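PDB 4OUA: proteolytically activated form of PPO4 Tyrosinase from Agaricus bisporus var. bisporus H97, which catalyses the copper-dependent o-hydroxylation of monophenols and the oxidation of the resulting o-diphenols to o-quinones, the initial step of melanin synthesis. Local coordinates for residues A[4-9]-A[97-102]; A[29-34]-A[163-168]; A[189-194]-A[273-278]; A[230-235]-A[244-249]. One frame throughout, in Å; residues are numbered along the deposited sequence.

Interaction 1 (A[4-9]-A[97-102]); sequences ATVGPT and YEQILQ
Gln99 and Gln102 both set CG anti to the backbone N (chi1 171° and -176°) and stay extended beyond it, which carries their amides across to the backbone of residues 4-9. Gln99 OE1 takes two N-H groups, Val6 N at 2.9 Å and Gly7 N at 2.9 Å. Both donors reach it from the same face of the amide, off its plane. Gln99 NE2 adds a weak bond to Ala4 O. Three residues further on, Gln102 repeats the approach with both ends of its amide. Thr9 N meets Gln102 OE1 at 3.0 Å, in the carbonyl plane and on a lone pair. Gln102 NE2 returns a bond to Thr9 O at 3.0 Å, with an N-H...O angle of 164°. The contact thus lays the N-terminal loop along helix 86-109, which belongs to the central tyrosinase domain. An alanine at Gln99 would probably leave Val6 N and Gly7 N without this shared acceptor and let residues 4-7 move more freely. Between the two amides, Pro8 CG lies 3.5 Å from Glu98 OE1. That carboxylate has its polar partners elsewhere, a salt bridge to Arg15 and a bond from Gln128 N.

Interaction 2 (A[29-34]-A[163-168]); sequences TLYIRA and NPILRY
Ile32 overlaps Pro164 with one branch and Ile165 with the other. Its CG2 lies 3.6 Å from Pro164 CD, and the two side chains cross at about a right angle. The longer branch ends in CD1, which stands 3.7 Å from Ile165 CD1. Ile32 has CG2 anti to the backbone N and CG1 anti to the carbonyl carbon (chi1 -58°), and this splits the branches between the two partners. Ile165 CD1 also reaches Tyr31. It comes to the ring edge, near the ring plane, at 4.0 Å from Tyr31 CE2. The phenol oxygen of Tyr31 is used elsewhere, in a bond with Gln128.

The contact joins helix 25-39 to the loop that follows strand 158-162, and all its touching residues are buried. The loop is shaped by an Asx turn: Asn163 OD1 accepts from Ile165 N at 2.9 Å, with the donor above the carbonyl plane rather than on a lone pair. The other end of that amide, Asn163 ND2, bonds to Glu142 O and Leu146 O. With Asn163 fixed in this way, the turn presents Pro164 and Ile165 to the helix.

An alanine at Ile32 keeps neither branch and is likely to open a gap against Pro164, leaving the end of Ile165 to Tyr31 alone across this contact. Ile32 also packs on Ile151 of strand 148-152. Pro164 CG sits 3.6 Å from the backbone oxygen Ile32 O. Pro164 O, in turn, accepts from Gln39 NE2, near the end of the same helix.

Interaction 3 (A[189-194]-A[273-278]); sequences TVRNPD and AFDPIF
The backbone runs of residues 189-191 and 274-277 point 38° apart, and Thr189 and Asp275 bring their CA atoms closest, at 5.9 Å. Arg191 carries the contact through a salt bridge to Asp275. It grips the carboxylate side-on, through NE and NH2, and the two flat groups are nearly coplanar, 12° apart. Arg191 NH2 lies 2.9 Å from Asp275 OD1. Arg191 NE is shared between the two oxygens, at 3.2 Å from Asp275 OD2 and 3.1 Å from Asp275 OD1. All three bonds use syn lone pairs. The arginine chain is extended from CG to NE, which carries the guanidinium to its partner.

Asp275 OD1 has a further donor on its anti side: Ile277 N at 3.1 Å, with an N-H...O angle of 171°. This capping bond lies at the turn leading into helix 277-295, so one carboxylate both shapes that turn and holds the arginine. The side chain of Ile277 covers one face of the guanidinium, with CB 3.3 Å from Arg191 NH2. Thr189 adds an apolar touch, its CG2 lying 3.8 Å from Phe274 CB, while its OG1 bonds to Tyr168 N.

Arg191 NH1 also reaches Ile143 O of helix 141-144, and Ile277 packs on the side chain of Ile143. The contact thus ties the loop before helix 201-224 to the start of helix 277-295, which carries the copper ligand His282.

Interaction 4 (A[230-235]-A[244-249]); sequences EAFSNH and NSLEAV
Phe232, near the end of helix 229-233, and His235, just beyond it, meet the N-terminus of helix 246-258, the helix that supplies copper ligands His250 and His254 of the tyrosinase di-copper site. The carboxylate of Glu247 stacks on the His235 imidazole, their planes 7° apart, with Glu247 OE2 3.3 Å from His235 CE1. The same carboxylate accepts from the backbone: His235 N lies 3.1 Å from Glu247 OE1 and meets it from above the carboxylate plane. His235 has CG between its backbone N and carbonyl carbon (chi1 61°), which folds the ring back over Glu247.

On the other flank, Leu246 CB sits over one face of the Phe232 ring in a CH-pi contact, 4.0 Å from the centroid. The two side chains lie side by side and point the same way. The backbone joins the segments here as well, with Leu246 N bonded to Phe232 O at 2.7 Å.

A second shell holds these groups. His235 NE2 bonds to Ser82 OG and His235 ND1 to Asp251 OD2, so both ring nitrogens are engaged. Glu247 OE1 also bonds to Ser82 N, next to copper ligand His81, and the side chain of Glu247 touches that histidine. Trp292 stacks on Phe232. Ser245, the N-cap of helix 246-258, bonds to His242 O and also takes the first turn's amide: Ala248 N lies 3.0 Å from Ser245 OG.

In the fold
Interactions 1, 2 and 3 form a chain of neighbours. Interactions 1 and 2 have centres about 17 Å apart and meet where Leu101 of helix 86-109 packs on Tyr31 of helix 25-39. Their segments alternate along the sequence. Interactions 2 and 3 have centres about 14 Å apart and touch between residues 163-168 and 189-194, with Ile165 also packing on Pro276. Interaction 4 stands apart, its centre about 31 Å from that of interaction 2, yet in sequence it is nested inside the loop closed by interaction 3. Helices 246-258 and 277-295 carry the three histidines of one copper. Interactions 1 to 3 link the N-terminal loop, helices 86-109 and 25-39, and the start of helix 277-295. Interaction 4 lies beside the copper site at the head of helix 246-258.

Interaction 1 (A[4-9]-A[97-102])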
loop_
_atom_site.group_PDB
_atom_site.type_symbol
_atom_site.label_atom_id
_atom_site.label_comp_id
_atom_site.label_asym_id
_atom_site.label_seq_id
_atom_site.Cartn_x
_atom_site.Cartn_y
_atom_site.Cartn_z
ATOM N N ALA A 4 -1.265 5.929 17.711
ATOM C CA ALA A 4 0.065 6.115 17.141
ATOM C C ALA A 4 0.436 4.973 16.201
ATOM O O ALA A 4 0.074 3.820 16.438
ATOM C CB ALA A 4 1.098 6.245 18.248
ATOM N N THR A 5 1.157 5.299 15.132
ATOM C CA THR A 5 1.598 4.295 14.169
ATOM C C THR A 5 2.935 3.694 14.588
ATOM O O THR A 5 3.996 4.209 14.237
ATOM C CB THR A 5 1.729 4.885 12.750
ATOM O OG1 THR A 5 0.453 5.366 12.310
ATOM C CG2 THR A 5 2.224 3.827 11.781
ATOM N N VAL A 6 2.873 2.598 15.338
ATOM C CA VAL A 6 4.072 1.961 15.871
ATOM C C VAL A 6 4.472 0.728 15.069
ATOM O O VAL A 6 5.550 0.169 15.272
ATOM C CB VAL A 6 3.878 1.553 17.342
ATOM C CG1 VAL A 6 3.773 2.789 18.224
ATOM C CG2 VAL A 6 2.643 0.675 17.488
ATOM N N GLY A 7 3.598 0.307 14.161
ATOM C CA GLY A 7 3.864 -0.854 13.331
ATOM C C GLY A 7 3.441 -2.144 14.003
ATOM O O GLY A 7 3.003 -2.133 15.154
ATOM N N PRO A 8 3.575 -3.270 13.287
ATOM C CA PRO A 8 3.168 -4.586 13.791
ATOM C C PRO A 8 4.043 -5.067 14.944
ATOM O O PRO A 8 4.951 -4.358 15.369
ATOM C CB PRO A 8 3.332 -5.493 12.568
ATOM C CG PRO A 8 4.392 -4.832 11.760
ATOM C CD PRO A 8 4.177 -3.355 11.945
ATOM N N THR A 9 3.765 -6.268 15.440
ATOM C CA THR A 9 4.528 -6.829 16.546
ATOM C C THR A 9 5.076 -8.205 16.186
ATOM O O THR A 9 4.668 -8.802 15.191
ATOM C CB THR A 9 3.672 -6.946 17.819
ATOM O OG1 THR A 9 4.507 -7.291 18.930
ATOM C CG2 THR A 9 2.599 -8.009 17.645
ATOM N N TYR A 97 -1.670 0.553 8.493
ATOM C CA TYR A 97 -2.592 -0.435 7.946
ATOM C C TYR A 97 -2.186 -1.842 8.360
ATOM O O TYR A 97 -2.998 -2.604 8.883
ATOM C CB TYR A 97 -2.645 -0.337 6.423
ATOM C CG TYR A 97 -3.655 -1.265 5.790
ATOM C CD1 TYR A 97 -4.989 -0.900 5.684
ATOM C CD2 TYR A 97 -3.274 -2.506 5.296
ATOM C CE1 TYR A 97 -5.918 -1.744 5.103
ATOM C CE2 TYR A 97 -4.194 -3.358 4.715
ATOM C CZ TYR A 97 -5.513 -2.971 4.619
ATOM O OH TYR A 97 -6.429 -3.819 4.041
ATOM N N GLU A 98 -0.924 -2.177 8.111
ATOM C CA GLU A 98 -0.367 -3.467 8.496
ATOM C C GLU A 98 -0.506 -3.695 9.998
ATOM O O GLU A 98 -0.780 -4.810 10.444
ATOM C CB GLU A 98 1.103 -3.553 8.083
ATOM C CG GLU A 98 1.768 -4.874 8.410
ATOM C CD GLU A 98 3.247 -4.879 8.073
ATOM O OE1 GLU A 98 3.951 -3.919 8.456
ATOM O OE2 GLU A 98 3.704 -5.841 7.420
ATOM N N GLN A 99 -0.316 -2.628 10.769
ATOM C CA GLN A 99 -0.467 -2.682 12.219
ATOM C C GLN A 99 -1.899 -3.035 12.612
ATOM O O GLN A 99 -2.139 -4.033 13.295
ATOM C CB GLN A 99 -0.065 -1.343 12.845
ATOM C CG GLN A 99 -0.381 -1.221 14.327
ATOM C CD GLN A 99 -0.145 0.181 14.856
ATOM O OE1 GLN A 99 0.726 0.902 14.368
ATOM N NE2 GLN A 99 -0.928 0.578 15.852
ATOM N N ILE A 100 -2.844 -2.210 12.174
ATOM C CA ILE A 100 -4.254 -2.425 12.468
ATOM C C ILE A 100 -4.739 -3.764 11.929
ATOM O O ILE A 100 -5.538 -4.448 12.571
ATOM C CB ILE A 100 -5.126 -1.303 11.878
ATOM C CG1 ILE A 100 -4.815 0.027 12.566
ATOM C CG2 ILE A 100 -6.600 -1.646 12.016
ATOM C CD1 ILE A 100 -5.023 -0.000 14.067
ATOM N N LEU A 101 -4.244 -4.136 10.753
ATOM C CA LEU A 101 -4.656 -5.377 10.110
ATOM C C LEU A 101 -4.186 -6.599 10.894
ATOM O O LEU A 101 -4.871 -7.621 10.931
ATOM C CB LEU A 101 -4.130 -5.438 8.677
ATOM C CG LEU A 101 -4.676 -6.586 7.826
ATOM C CD1 LEU A 101 -6.195 -6.529 7.770
ATOM C CD2 LEU A 101 -4.087 -6.533 6.430
ATOM N N GLN A 102 -3.015 -6.493 11.516
ATOM C CA GLN A 102 -2.502 -7.573 12.350
ATOM C C GLN A 102 -3.322 -7.696 13.628
ATOM O O GLN A 102 -3.638 -8.802 14.071
ATOM C CB GLN A 102 -1.030 -7.349 12.701
ATOM C CG GLN A 102 -0.419 -8.499 13.495
ATOM C CD GLN A 102 0.867 -8.116 14.201
ATOM O OE1 GLN A 102 0.995 -7.011 14.727
ATOM N NE2 GLN A 102 1.827 -9.033 14.219
#

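Interaction 2 (A[29-34]-A[163-168])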
loop_
_atom_site.group_PDB
_atom_site.type_symbol
_atom_site.label_atom_id
_atom_site.label_comp_id
_atom_site.label_asym_id
_atom_site.label_seq_id
_atom_site.Cartn_x
_atom_site.Cartn_y
_atom_site.Cartn_z
ATOM N N THR A 29 -5.473 -17.411 5.336
ATOM C CA THR A 29 -6.681 -17.501 6.150
ATOM C C THR A 29 -6.810 -16.306 7.087
ATOM O O THR A 29 -7.886 -15.723 7.218
ATOM C CB THR A 29 -6.704 -18.789 6.992
ATOM O OG1 THR A 29 -6.878 -19.924 6.133
ATOM C CG2 THR A 29 -7.841 -18.744 7.998
ATOM N N LEU A 30 -5.709 -15.950 7.740
ATOM C CA LEU A 30 -5.708 -14.837 8.683
ATOM C C LEU A 30 -5.963 -13.516 7.973
ATOM O O LEU A 30 -6.603 -12.620 8.521
ATOM C CB LEU A 30 -4.384 -14.776 9.447
ATOM C CG LEU A 30 -4.176 -15.832 10.535
ATOM C CD1 LEU A 30 -2.835 -15.635 11.229
ATOM C CD2 LEU A 30 -5.316 -15.793 11.542
ATOM N N TYR A 31 -5.462 -13.404 6.748
ATOM C CA TYR A 31 -5.613 -12.182 5.968
ATOM C C TYR A 31 -7.057 -12.003 5.504
ATOM O O TYR A 31 -7.606 -10.904 5.568
ATOM C CB TYR A 31 -4.660 -12.192 4.770
ATOM C CG TYR A 31 -4.541 -10.856 4.075
ATOM C CD1 TYR A 31 -3.728 -9.855 4.590
ATOM C CD2 TYR A 31 -5.242 -10.594 2.904
ATOM C CE1 TYR A 31 -3.615 -8.630 3.960
ATOM C CE2 TYR A 31 -5.136 -9.371 2.266
ATOM C CZ TYR A 31 -4.320 -8.393 2.799
ATOM O OH TYR A 31 -4.210 -7.173 2.172
ATOM N N ILE A 32 -7.667 -13.089 5.039
ATOM C CA ILE A 32 -9.052 -13.057 4.579
ATOM C C ILE A 32 -10.015 -12.782 5.730
ATOM O O ILE A 32 -11.018 -12.086 5.563
ATOM C CB ILE A 32 -9.451 -14.378 3.898
ATOM C CG1 ILE A 32 -8.534 -14.668 2.707
ATOM C CG2 ILE A 32 -10.907 -14.333 3.458
ATOM C CD1 ILE A 32 -8.595 -13.623 1.617
ATOM N N ARG A 33 -9.708 -13.334 6.899
ATOM C CA ARG A 33 -10.532 -13.118 8.081
ATOM C C ARG A 33 -10.379 -11.697 8.614
ATOM O O ARG A 33 -11.369 -11.016 8.882
ATOM C CB ARG A 33 -10.178 -14.126 9.176
ATOM C CG ARG A 33 -10.563 -15.561 8.858
ATOM C CD ARG A 33 -12.060 -15.697 8.627
ATOM N NE ARG A 33 -12.506 -17.084 8.732
ATOM C CZ ARG A 33 -13.753 -17.490 8.502
ATOM N NH1 ARG A 33 -14.684 -16.615 8.147
ATOM N NH2 ARG A 33 -14.067 -18.772 8.625
ATOM N N ALA A 34 -9.133 -11.255 8.765
ATOM C CA ALA A 34 -8.848 -9.948 9.347
ATOM C C ALA A 34 -9.294 -8.818 8.431
ATOM O O ALA A 34 -9.770 -7.782 8.896
ATOM C CB ALA A 34 -7.366 -9.820 9.660
ATOM N N ASN A 163 -14.563 -13.423 -1.105
ATOM C CA ASN A 163 -13.264 -12.765 -1.164
ATOM C C ASN A 163 -13.353 -11.272 -0.868
ATOM O O ASN A 163 -13.932 -10.514 -1.648
ATOM C CB ASN A 163 -12.631 -12.985 -2.538
ATOM C CG ASN A 163 -11.150 -12.669 -2.555
ATOM O OD1 ASN A 163 -10.620 -12.058 -1.626
ATOM N ND2 ASN A 163 -10.471 -13.084 -3.618
ATOM N N PRO A 164 -12.773 -10.843 0.262
ATOM C CA PRO A 164 -12.762 -9.431 0.654
ATOM C C PRO A 164 -11.685 -8.633 -0.076
ATOM O O PRO A 164 -11.635 -7.410 0.044
ATOM C CB PRO A 164 -12.473 -9.492 2.154
ATOM C CG PRO A 164 -11.641 -10.717 2.308
ATOM C CD PRO A 164 -12.145 -11.703 1.282
ATOM N N ILE A 165 -10.837 -9.327 -0.828
ATOM C CA ILE A 165 -9.734 -8.686 -1.536
ATOM C C ILE A 165 -10.197 -8.020 -2.831
ATOM O O ILE A 165 -9.597 -7.044 -3.282
ATOM C CB ILE A 165 -8.615 -9.699 -1.858
ATOM C CG1 ILE A 165 -8.075 -10.319 -0.569
ATOM C CG2 ILE A 165 -7.494 -9.035 -2.635
ATOM C CD1 ILE A 165 -6.934 -11.287 -0.787
ATOM N N LEU A 166 -11.265 -8.546 -3.422
ATOM C CA LEU A 166 -11.773 -8.018 -4.684
ATOM C C LEU A 166 -12.285 -6.585 -4.559
ATOM O O LEU A 166 -11.966 -5.729 -5.382
ATOM C CB LEU A 166 -12.887 -8.915 -5.230
ATOM C CG LEU A 166 -12.479 -10.310 -5.705
ATOM C CD1 LEU A 166 -13.639 -10.992 -6.408
ATOM C CD2 LEU A 166 -11.267 -10.240 -6.618
ATOM N N ARG A 167 -13.077 -6.322 -3.526
ATOM C CA ARG A 167 -13.734 -5.028 -3.396
ATOM C C ARG A 167 -14.140 -4.732 -1.957
ATOM O O ARG A 167 -14.331 -5.648 -1.158
ATOM C CB ARG A 167 -14.969 -4.981 -4.297
ATOM C CG ARG A 167 -16.035 -5.998 -3.906
ATOM C CD ARG A 167 -17.141 -6.090 -4.940
ATOM N NE ARG A 167 -16.652 -6.570 -6.229
ATOM C CZ ARG A 167 -16.555 -7.852 -6.565
ATOM N NH1 ARG A 167 -16.905 -8.797 -5.702
ATOM N NH2 ARG A 167 -16.103 -8.192 -7.765
ATOM N N TYR A 168 -14.269 -3.450 -1.636
ATOM C CA TYR A 168 -14.829 -3.039 -0.353
ATOM C C TYR A 168 -16.269 -2.574 -0.531
ATOM O O TYR A 168 -16.586 -1.865 -1.488
ATOM C CB TYR A 168 -13.997 -1.926 0.285
ATOM C CG TYR A 168 -14.671 -1.287 1.479
ATOM C CD1 TYR A 168 -14.826 -1.986 2.669
ATOM C CD2 TYR A 168 -15.155 0.012 1.415
ATOM C CE1 TYR A 168 -15.445 -1.409 3.763
ATOM C CE2 TYR A 168 -15.775 0.598 2.505
ATOM C CZ TYR A 168 -15.916 -0.117 3.676
ATOM O OH TYR A 168 -16.532 0.460 4.763
#

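Interaction 3 (A[189-194]-A[273-278])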
loop_
_atom_site.group_PDB
_atom_site.type_symbol
_atom_site.label_atom_id
_atom_site.label_comp_id
_atom_site.label_asym_id
_atom_site.label_seq_id
_atom_site.Cartn_x
_atom_site.Cartn_y
_atom_site.Cartn_z
ATOM N N THR A 189 -16.561 -0.693 -4.290
ATOM C CA THR A 189 -15.448 -0.268 -5.132
ATOM C C THR A 189 -15.428 -1.061 -6.440
ATOM O O THR A 189 -15.798 -2.234 -6.473
ATOM C CB THR A 189 -14.103 -0.427 -4.403
ATOM O OG1 THR A 189 -13.926 -1.790 -4.001
ATOM C CG2 THR A 189 -14.066 0.467 -3.168
ATOM N N VAL A 190 -15.006 -0.414 -7.522
ATOM C CA VAL A 190 -15.053 -1.043 -8.838
ATOM C C VAL A 190 -13.735 -0.938 -9.598
ATOM O O VAL A 190 -13.082 0.105 -9.592
ATOM C CB VAL A 190 -16.173 -0.436 -9.696
ATOM C CG1 VAL A 190 -16.004 -0.841 -11.148
ATOM C CG2 VAL A 190 -17.530 -0.876 -9.170
ATOM N N ARG A 191 -13.359 -2.029 -10.259
ATOM C CA ARG A 191 -12.132 -2.078 -11.048
ATOM C C ARG A 191 -12.423 -2.140 -12.545
ATOM O O ARG A 191 -13.172 -3.004 -13.002
ATOM C CB ARG A 191 -11.281 -3.282 -10.639
ATOM C CG ARG A 191 -10.782 -3.240 -9.208
ATOM C CD ARG A 191 -10.083 -4.536 -8.831
ATOM N NE ARG A 191 -9.757 -4.582 -7.409
ATOM C CZ ARG A 191 -9.298 -5.661 -6.781
ATOM N NH1 ARG A 191 -9.111 -6.792 -7.446
ATOM N NH2 ARG A 191 -9.031 -5.607 -5.483
ATOM N N ASN A 192 -11.823 -1.224 -13.300
ATOM C CA ASN A 192 -11.930 -1.229 -14.756
ATOM C C ASN A 192 -13.381 -1.224 -15.240
ATOM O O ASN A 192 -13.801 -2.133 -15.957
ATOM C CB ASN A 192 -11.195 -2.448 -15.325
ATOM C CG ASN A 192 -10.866 -2.301 -16.800
ATOM O OD1 ASN A 192 -10.552 -1.209 -17.275
ATOM N ND2 ASN A 192 -10.934 -3.407 -17.534
ATOM N N PRO A 193 -14.150 -0.195 -14.849
ATOM C CA PRO A 193 -15.584 -0.123 -15.159
ATOM C C PRO A 193 -15.876 0.159 -16.632
ATOM O O PRO A 193 -15.076 0.802 -17.313
ATOM C CB PRO A 193 -16.068 1.034 -14.283
ATOM C CG PRO A 193 -14.872 1.905 -14.131
ATOM C CD PRO A 193 -13.694 0.975 -14.077
ATOM N N ASP A 194 -17.021 -0.323 -17.107
ATOM C CA ASP A 194 -17.455 -0.079 -18.479
ATOM C C ASP A 194 -18.236 1.226 -18.584
ATOM O O ASP A 194 -18.265 2.020 -17.643
ATOM C CB ASP A 194 -18.313 -1.239 -18.992
ATOM C CG ASP A 194 -17.491 -2.458 -19.365
ATOM O OD1 ASP A 194 -16.336 -2.288 -19.809
ATOM O OD2 ASP A 194 -18.003 -3.588 -19.219
ATOM N N ALA A 273 -7.702 4.467 -2.253
ATOM C CA ALA A 273 -7.352 3.729 -1.045
ATOM C C ALA A 273 -8.423 2.714 -0.652
ATOM O O ALA A 273 -8.124 1.693 -0.030
ATOM C CB ALA A 273 -7.100 4.694 0.102
ATOM N N PHE A 274 -9.669 2.993 -1.023
ATOM C CA PHE A 274 -10.789 2.137 -0.641
ATOM C C PHE A 274 -10.752 0.776 -1.334
ATOM O O PHE A 274 -11.362 -0.182 -0.861
ATOM C CB PHE A 274 -12.116 2.839 -0.938
ATOM C CG PHE A 274 -12.370 4.041 -0.071
ATOM C CD1 PHE A 274 -12.820 3.887 1.231
ATOM C CD2 PHE A 274 -12.159 5.321 -0.556
ATOM C CE1 PHE A 274 -13.054 4.988 2.034
ATOM C CE2 PHE A 274 -12.391 6.426 0.243
ATOM C CZ PHE A 274 -12.841 6.258 1.539
ATOM N N ASP A 275 -10.039 0.688 -2.452
ATOM C CA ASP A 275 -9.871 -0.586 -3.140
ATOM C C ASP A 275 -8.793 -1.410 -2.437
ATOM O O ASP A 275 -7.649 -0.974 -2.330
ATOM C CB ASP A 275 -9.510 -0.366 -4.612
ATOM C CG ASP A 275 -9.650 -1.629 -5.449
ATOM O OD1 ASP A 275 -9.309 -2.725 -4.957
ATOM O OD2 ASP A 275 -10.106 -1.523 -6.607
ATOM N N PRO A 276 -9.165 -2.606 -1.954
ATOM C CA PRO A 276 -8.279 -3.499 -1.196
ATOM C C PRO A 276 -6.939 -3.776 -1.882
ATOM O O PRO A 276 -5.948 -4.043 -1.202
ATOM C CB PRO A 276 -9.101 -4.785 -1.084
ATOM C CG PRO A 276 -10.514 -4.324 -1.138
ATOM C CD PRO A 276 -10.522 -3.164 -2.091
ATOM N N ILE A 277 -6.905 -3.709 -3.209
ATOM C CA ILE A 277 -5.678 -3.996 -3.943
ATOM C C ILE A 277 -4.689 -2.840 -3.825
ATOM O O ILE A 277 -3.523 -2.964 -4.203
ATOM C CB ILE A 277 -5.961 -4.276 -5.433
ATOM C CG1 ILE A 277 -4.809 -5.069 -6.055
ATOM C CG2 ILE A 277 -6.203 -2.978 -6.188
ATOM C CD1 ILE A 277 -5.019 -5.406 -7.511
ATOM N N PHE A 278 -5.167 -1.717 -3.298
ATOM C CA PHE A 278 -4.344 -0.527 -3.109
ATOM C C PHE A 278 -3.156 -0.806 -2.194
ATOM O O PHE A 278 -2.072 -0.252 -2.381
ATOM C CB PHE A 278 -5.196 0.614 -2.541
ATOM C CG PHE A 278 -4.405 1.817 -2.108
ATOM C CD1 PHE A 278 -4.158 2.854 -2.993
ATOM C CD2 PHE A 278 -3.927 1.922 -0.811
ATOM C CE1 PHE A 278 -3.438 3.965 -2.595
ATOM C CE2 PHE A 278 -3.208 3.028 -0.408
ATOM C CZ PHE A 278 -2.962 4.051 -1.301
#

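Interaction 4 (A[230-235]-A[244-249])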
loop_
_atom_site.group_PDB
_atom_site.type_symbol
_atom_site.label_atom_id
_atom_site.label_comp_id
_atom_site.label_asym_id
_atom_site.label_seq_id
_atom_site.Cartn_x
_atom_site.Cartn_y
_atom_site.Cartn_z
ATOM N N GLU A 230 15.024 14.193 -5.854
ATOM C CA GLU A 230 13.940 14.938 -6.484
ATOM C C GLU A 230 13.352 14.190 -7.674
ATOM O O GLU A 230 12.135 14.108 -7.823
ATOM C CB GLU A 230 14.424 16.321 -6.924
ATOM C CG GLU A 230 13.768 17.470 -6.174
ATOM C CD GLU A 230 12.268 17.536 -6.402
ATOM O OE1 GLU A 230 11.796 17.011 -7.434
ATOM O OE2 GLU A 230 11.560 18.114 -5.550
ATOM N N ALA A 231 14.220 13.641 -8.518
ATOM C CA ALA A 231 13.777 12.929 -9.710
ATOM C C ALA A 231 13.223 11.547 -9.370
ATOM O O ALA A 231 12.559 10.916 -10.192
ATOM C CB ALA A 231 14.918 12.810 -10.707
ATOM N N PHE A 232 13.497 11.084 -8.155
ATOM C CA PHE A 232 13.074 9.753 -7.729
ATOM C C PHE A 232 11.809 9.778 -6.873
ATOM O O PHE A 232 10.978 8.874 -6.956
ATOM C CB PHE A 232 14.204 9.067 -6.956
ATOM C CG PHE A 232 13.766 7.846 -6.195
ATOM C CD1 PHE A 232 13.626 6.626 -6.835
ATOM C CD2 PHE A 232 13.497 7.919 -4.837
ATOM C CE1 PHE A 232 13.228 5.503 -6.138
ATOM C CE2 PHE A 232 13.096 6.800 -4.135
ATOM C CZ PHE A 232 12.961 5.589 -4.786
ATOM N N SER A 233 11.636 10.820 -6.084
ATOM C CA SER A 233 10.534 10.897 -5.152
ATOM C C SER A 233 9.183 11.106 -5.754
ATOM O O SER A 233 8.273 10.374 -5.468
ATOM C CB SER A 233 10.782 12.013 -4.194
ATOM O OG SER A 233 11.617 12.916 -4.814
ATOM N N ASN A 234 9.042 12.141 -6.551
ATOM C CA ASN A 234 7.759 12.466 -7.099
ATOM C C ASN A 234 7.790 12.636 -8.570
ATOM O O ASN A 234 8.809 12.582 -9.171
ATOM C CB ASN A 234 7.257 13.726 -6.480
ATOM C CG ASN A 234 8.185 14.860 -6.679
ATOM O OD1 ASN A 234 7.853 15.827 -7.293
ATOM N ND2 ASN A 234 9.343 14.751 -6.145
ATOM N N HIS A 235 6.626 12.863 -9.136
ATOM C CA HIS A 235 6.470 12.995 -10.554
ATOM C C HIS A 235 6.255 14.411 -11.024
ATOM O O HIS A 235 6.542 14.703 -12.153
ATOM C CB HIS A 235 5.311 12.136 -11.021
ATOM C CG HIS A 235 4.005 12.503 -10.415
ATOM N ND1 HIS A 235 2.983 11.608 -10.254
ATOM C CD2 HIS A 235 3.554 13.673 -9.926
ATOM C CE1 HIS A 235 1.957 12.213 -9.698
ATOM N NE2 HIS A 235 2.279 13.466 -9.485
ATOM N N ASN A 244 10.841 9.159 -14.495
ATOM C CA ASN A 244 11.469 7.937 -14.010
ATOM C C ASN A 244 11.420 7.845 -12.486
ATOM O O ASN A 244 12.224 7.149 -11.867
ATOM C CB ASN A 244 12.918 7.864 -14.497
ATOM C CG ASN A 244 13.486 6.460 -14.438
ATOM O OD1 ASN A 244 12.774 5.480 -14.659
ATOM N ND2 ASN A 244 14.774 6.355 -14.135
ATOM N N SER A 245 10.468 8.552 -11.887
ATOM C CA SER A 245 10.355 8.598 -10.434
ATOM C C SER A 245 9.624 7.381 -9.882
ATOM O O SER A 245 8.933 6.673 -10.614
ATOM C CB SER A 245 9.636 9.874 -9.992
ATOM O OG SER A 245 8.301 9.894 -10.464
ATOM N N LEU A 246 9.787 7.147 -8.583
ATOM C CA LEU A 246 9.092 6.068 -7.895
ATOM C C LEU A 246 7.584 6.228 -8.040
ATOM O O LEU A 246 6.849 5.244 -8.097
ATOM C CB LEU A 246 9.480 6.037 -6.415
ATOM C CG LEU A 246 8.847 4.964 -5.520
ATOM C CD1 LEU A 246 9.486 3.601 -5.756
ATOM C CD2 LEU A 246 8.941 5.357 -4.054
ATOM N N GLU A 247 7.131 7.477 -8.107
ATOM C CA GLU A 247 5.704 7.774 -8.163
ATOM C C GLU A 247 5.151 7.662 -9.578
ATOM O O GLU A 247 4.035 7.179 -9.779
ATOM C CB GLU A 247 5.427 9.172 -7.608
ATOM C CG GLU A 247 3.953 9.527 -7.539
ATOM C CD GLU A 247 3.710 10.935 -7.028
ATOM O OE1 GLU A 247 4.661 11.743 -7.023
ATOM O OE2 GLU A 247 2.564 11.232 -6.628
ATOM N N ALA A 248 5.933 8.116 -10.553
ATOM C CA ALA A 248 5.528 8.064 -11.953
ATOM C C ALA A 248 5.234 6.630 -12.381
ATOM O O ALA A 248 4.192 6.350 -12.974
ATOM C CB ALA A 248 6.602 8.675 -12.837
ATOM N N VAL A 249 6.163 5.729 -12.073
ATOM C CA VAL A 249 5.990 4.308 -12.350
ATOM C C VAL A 249 4.828 3.747 -11.541
ATOM O O VAL A 249 4.145 2.812 -11.965
ATOM C CB VAL A 249 7.271 3.515 -12.024
ATOM C CG1 VAL A 249 7.063 2.032 -12.282
ATOM C CG2 VAL A 249 8.443 4.047 -12.837
#